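Local coordinates for protein endoglucanase EG-II (PDB 3QR3) that hydrolyses internal beta-1,4-glucosidic bonds of cellulose, as an endo-acting cellulase whose catalytic domain is a glycoside hydrolase family 5 TIM barrel, at residues A[253-258]-A[286-291]. Numbering follows the deposited sequence.
Sequences NRQAIL and VYLGYV
Gln255 has CG anti to its carbonyl carbon (chi1 -74°) and an extended chain beyond, which carries its amide across to Leu288. The two side chains cross at about a right angle. OE1 of Gln255 lies 3.8 Å from CD1 of Leu288, while NE2 faces the CD2 branch and is hydrogen-bonded to Asp285 O. With an alanine here, Asp285 O would probably lose this donor and Leu288 its amide neighbour. Ile257 has CG1 anti to the backbone N (chi1 -180°), and this methylene rests 3.6 Å from Gly289 O.

The backbones run parallel and share four hydrogen bonds. Ala256 N donates to Val286 O at 2.9 Å. Ala256 O takes Leu288 N in a nearly straight bond (N-H...O 173°) and also receives the CA-H of Tyr287. Further along, Leu258 N reaches Gly289 O at 3.1 Å. Leu258 O accepts Val291 N at 2.8 Å, a more bent bond. Leu288 is one residue too many opposite the step from Ala256 to Ile257, consistent with a beta bulge. Ala256, Leu258, Tyr287 and Tyr290 share one sheet face, where Ala256 CB lies 4.3 Å from Tyr287 CD1.

That face is covered by helices 238-251 and 267-281. Tyr287 OH bonds to Phe242 O of the first, and Leu258 packs on Gln276 and Leu280 of the second. Helix 267-281 lies in the crossover connection between the two strands, a beta-alpha-beta unit of the TIM barrel. Strand 256-261 continues the sheet to 214-219, and strand 287-296 continues it to 5-11.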
ATOM      1  N   ASN A 253      -7.018  -8.407 -19.862  1.00 19.45           N
ATOM      2  CA  ASN A 253      -8.207  -8.341 -19.018  1.00 25.81           C
ATOM      3  C   ASN A 253      -7.868  -8.423 -17.530  1.00 20.55           C
ATOM      4  O   ASN A 253      -8.551  -9.093 -16.747  1.00 19.53           O
ATOM      5  CB  ASN A 253      -9.205  -9.437 -19.388  1.00 28.34           C
ATOM      6  CG  ASN A 253     -10.580  -9.178 -18.820  1.00 34.88           C
ATOM      7  OD1 ASN A 253     -10.997  -8.027 -18.674  1.00 42.45           O
ATOM      8  ND2 ASN A 253     -11.301 -10.245 -18.502  1.00 37.90           N
ATOM      9  N   ARG A 254      -6.810  -7.725 -17.143  1.00 18.28           N
ATOM     10  CA  ARG A 254      -6.433  -7.652 -15.742  1.00 16.16           C
ATOM     11  C   ARG A 254      -6.449  -6.205 -15.247  1.00 21.25           C
ATOM     12  O   ARG A 254      -6.657  -5.272 -16.025  1.00 16.26           O
ATOM     13  CB  ARG A 254      -5.055  -8.301 -15.523  1.00 14.11           C
ATOM     14  CG  ARG A 254      -4.988  -9.766 -15.905  1.00 13.71           C
ATOM     15  CD  ARG A 254      -5.820 -10.651 -14.974  1.00 20.52           C
ATOM     16  NE  ARG A 254      -5.374 -10.563 -13.581  1.00 21.98           N
ATOM     17  CZ  ARG A 254      -4.496 -11.383 -13.008  1.00 20.62           C
ATOM     18  NH1 ARG A 254      -3.945 -12.379 -13.698  1.00 15.26           N
ATOM     19  NH2 ARG A 254      -4.168 -11.204 -11.733  1.00 15.55           N
ATOM     20  N   GLN A 255      -6.239  -6.021 -13.948  1.00 16.56           N
ATOM     21  CA  GLN A 255      -6.298  -4.688 -13.350  1.00 14.13           C
ATOM     22  C   GLN A 255      -5.131  -4.471 -12.404  1.00 17.42           C
ATOM     23  O   GLN A 255      -4.560  -5.440 -11.891  1.00 13.02           O
ATOM     24  CB  GLN A 255      -7.607  -4.519 -12.576  1.00 17.70           C
ATOM     25  CG  GLN A 255      -8.819  -4.349 -13.475  1.00 18.92           C
ATOM     26  CD  GLN A 255     -10.107  -4.330 -12.695  1.00 24.02           C
ATOM     27  OE1 GLN A 255     -10.315  -5.140 -11.794  1.00 23.85           O
ATOM     28  NE2 GLN A 255     -10.984  -3.411 -13.041  1.00 21.98           N
ATOM     29  N   ALA A 256      -4.788  -3.202 -12.180  1.00 16.78           N
ATOM     30  CA  ALA A 256      -3.710  -2.825 -11.272  1.00 17.68           C
ATOM     31  C   ALA A 256      -4.162  -1.679 -10.377  1.00 21.79           C
ATOM     32  O   ALA A 256      -5.081  -0.933 -10.719  1.00 19.87           O
ATOM     33  CB  ALA A 256      -2.482  -2.405 -12.055  1.00 15.27           C
ATOM     34  N   ILE A 257      -3.511  -1.549  -9.231  1.00 18.73           N
ATOM     35  CA  ILE A 257      -3.721  -0.413  -8.353  1.00 17.73           C
ATOM     36  C   ILE A 257      -2.364   0.205  -8.049  1.00 20.49           C
ATOM     37  O   ILE A 257      -1.380  -0.507  -7.865  1.00 19.82           O
ATOM     38  CB  ILE A 257      -4.405  -0.825  -7.034  1.00 20.88           C
ATOM     39  CG1 ILE A 257      -4.616   0.403  -6.144  1.00 18.11           C
ATOM     40  CG2 ILE A 257      -3.582  -1.897  -6.311  1.00 15.47           C
ATOM     41  CD1 ILE A 257      -5.742   0.254  -5.145  1.00 15.73           C
ATOM     42  N   LEU A 258      -2.316   1.531  -8.030  1.00 18.58           N
ATOM     43  CA  LEU A 258      -1.111   2.273  -7.691  1.00 17.80           C
ATOM     44  C   LEU A 258      -1.178   2.588  -6.198  1.00 20.83           C
ATOM     45  O   LEU A 258      -1.872   3.526  -5.792  1.00 18.20           O
ATOM     46  CB  LEU A 258      -1.076   3.576  -8.498  1.00 19.61           C
ATOM     47  CG  LEU A 258       0.061   4.574  -8.299  1.00 16.61           C
ATOM     48  CD1 LEU A 258       1.402   3.959  -8.656  1.00 17.30           C
ATOM     49  CD2 LEU A 258      -0.192   5.823  -9.137  1.00 17.09           C
ATOM     50  N   VAL A 286      -8.801  -0.460 -16.406  1.00 16.93           N
ATOM     51  CA  VAL A 286      -7.651  -1.258 -15.964  1.00 19.38           C
ATOM     52  C   VAL A 286      -7.024  -0.774 -14.647  1.00 18.75           C
ATOM     53  O   VAL A 286      -6.395  -1.553 -13.922  1.00 21.68           O
ATOM     54  CB  VAL A 286      -6.572  -1.355 -17.069  1.00 18.61           C
ATOM     55  CG1 VAL A 286      -7.162  -2.014 -18.321  1.00 19.58           C
ATOM     56  CG2 VAL A 286      -6.023   0.022 -17.407  1.00 18.24           C
ATOM     57  N   TYR A 287      -7.180   0.507 -14.330  1.00 16.59           N
ATOM     58  CA  TYR A 287      -6.682   1.002 -13.042  1.00 19.90           C
ATOM     59  C   TYR A 287      -7.808   1.087 -12.014  1.00 20.18           C
ATOM     60  O   TYR A 287      -8.824   1.742 -12.249  1.00 20.05           O
ATOM     61  CB  TYR A 287      -5.961   2.343 -13.198  1.00 15.33           C
ATOM     62  CG  TYR A 287      -4.711   2.234 -14.035  1.00 14.99           C
ATOM     63  CD1 TYR A 287      -3.655   1.430 -13.625  1.00 14.77           C
ATOM     64  CD2 TYR A 287      -4.591   2.911 -15.241  1.00 16.76           C
ATOM     65  CE1 TYR A 287      -2.510   1.310 -14.381  1.00 15.84           C
ATOM     66  CE2 TYR A 287      -3.445   2.792 -16.015  1.00 16.37           C
ATOM     67  CZ  TYR A 287      -2.409   1.981 -15.576  1.00 19.93           C
ATOM     68  OH  TYR A 287      -1.260   1.851 -16.319  1.00 21.11           O
ATOM     69  N   LEU A 288      -7.624   0.407 -10.883  1.00 14.96           N
ATOM     70  CA  LEU A 288      -8.641   0.350  -9.833  1.00 17.36           C
ATOM     71  C   LEU A 288      -8.545   1.518  -8.863  1.00 17.20           C
ATOM     72  O   LEU A 288      -9.503   1.835  -8.167  1.00 17.80           O
ATOM     73  CB  LEU A 288      -8.535  -0.959  -9.042  1.00 19.10           C
ATOM     74  CG  LEU A 288      -9.431  -2.102  -9.512  1.00 30.75           C
ATOM     75  CD1 LEU A 288      -9.204  -3.349  -8.656  1.00 29.54           C
ATOM     76  CD2 LEU A 288     -10.886  -1.678  -9.465  1.00 28.49           C
ATOM     77  N   GLY A 289      -7.379   2.152  -8.801  1.00 17.82           N
ATOM     78  CA  GLY A 289      -7.221   3.268  -7.891  1.00 23.48           C
ATOM     79  C   GLY A 289      -5.810   3.791  -7.735  1.00 19.89           C
ATOM     80  O   GLY A 289      -4.858   3.260  -8.313  1.00 16.34           O
ATOM     81  N   TYR A 290      -5.687   4.863  -6.963  1.00 17.46           N
ATOM     82  CA  TYR A 290      -4.386   5.429  -6.615  1.00 19.94           C
ATOM     83  C   TYR A 290      -4.367   5.774  -5.135  1.00 18.70           C
ATOM     84  O   TYR A 290      -5.397   6.146  -4.563  1.00 15.49           O
ATOM     85  CB  TYR A 290      -4.071   6.677  -7.450  1.00 16.31           C
ATOM     86  CG  TYR A 290      -5.050   7.821  -7.266  1.00 23.32           C
ATOM     87  CD1 TYR A 290      -4.920   8.721  -6.210  1.00 22.67           C
ATOM     88  CD2 TYR A 290      -6.097   8.004  -8.160  1.00 21.82           C
ATOM     89  CE1 TYR A 290      -5.826   9.777  -6.050  1.00 22.43           C
ATOM     90  CE2 TYR A 290      -6.999   9.042  -8.012  1.00 19.78           C
ATOM     91  CZ  TYR A 290      -6.863   9.928  -6.962  1.00 26.65           C
ATOM     92  OH  TYR A 290      -7.775  10.956  -6.841  1.00 18.91           O
ATOM     93  N   VAL A 291      -3.196   5.648  -4.519  1.00 13.88           N
ATOM     94  CA  VAL A 291      -3.034   5.944  -3.097  1.00 15.37           C
ATOM     95  C   VAL A 291      -1.797   6.812  -2.865  1.00 17.50           C
ATOM     96  O   VAL A 291      -0.682   6.406  -3.165  1.00 17.86           O
ATOM     97  CB  VAL A 291      -2.905   4.651  -2.257  1.00 17.48           C
ATOM     98  CG1 VAL A 291      -3.006   4.966  -0.768  1.00 14.25           C
ATOM     99  CG2 VAL A 291      -3.979   3.638  -2.658  1.00 15.77           C
TER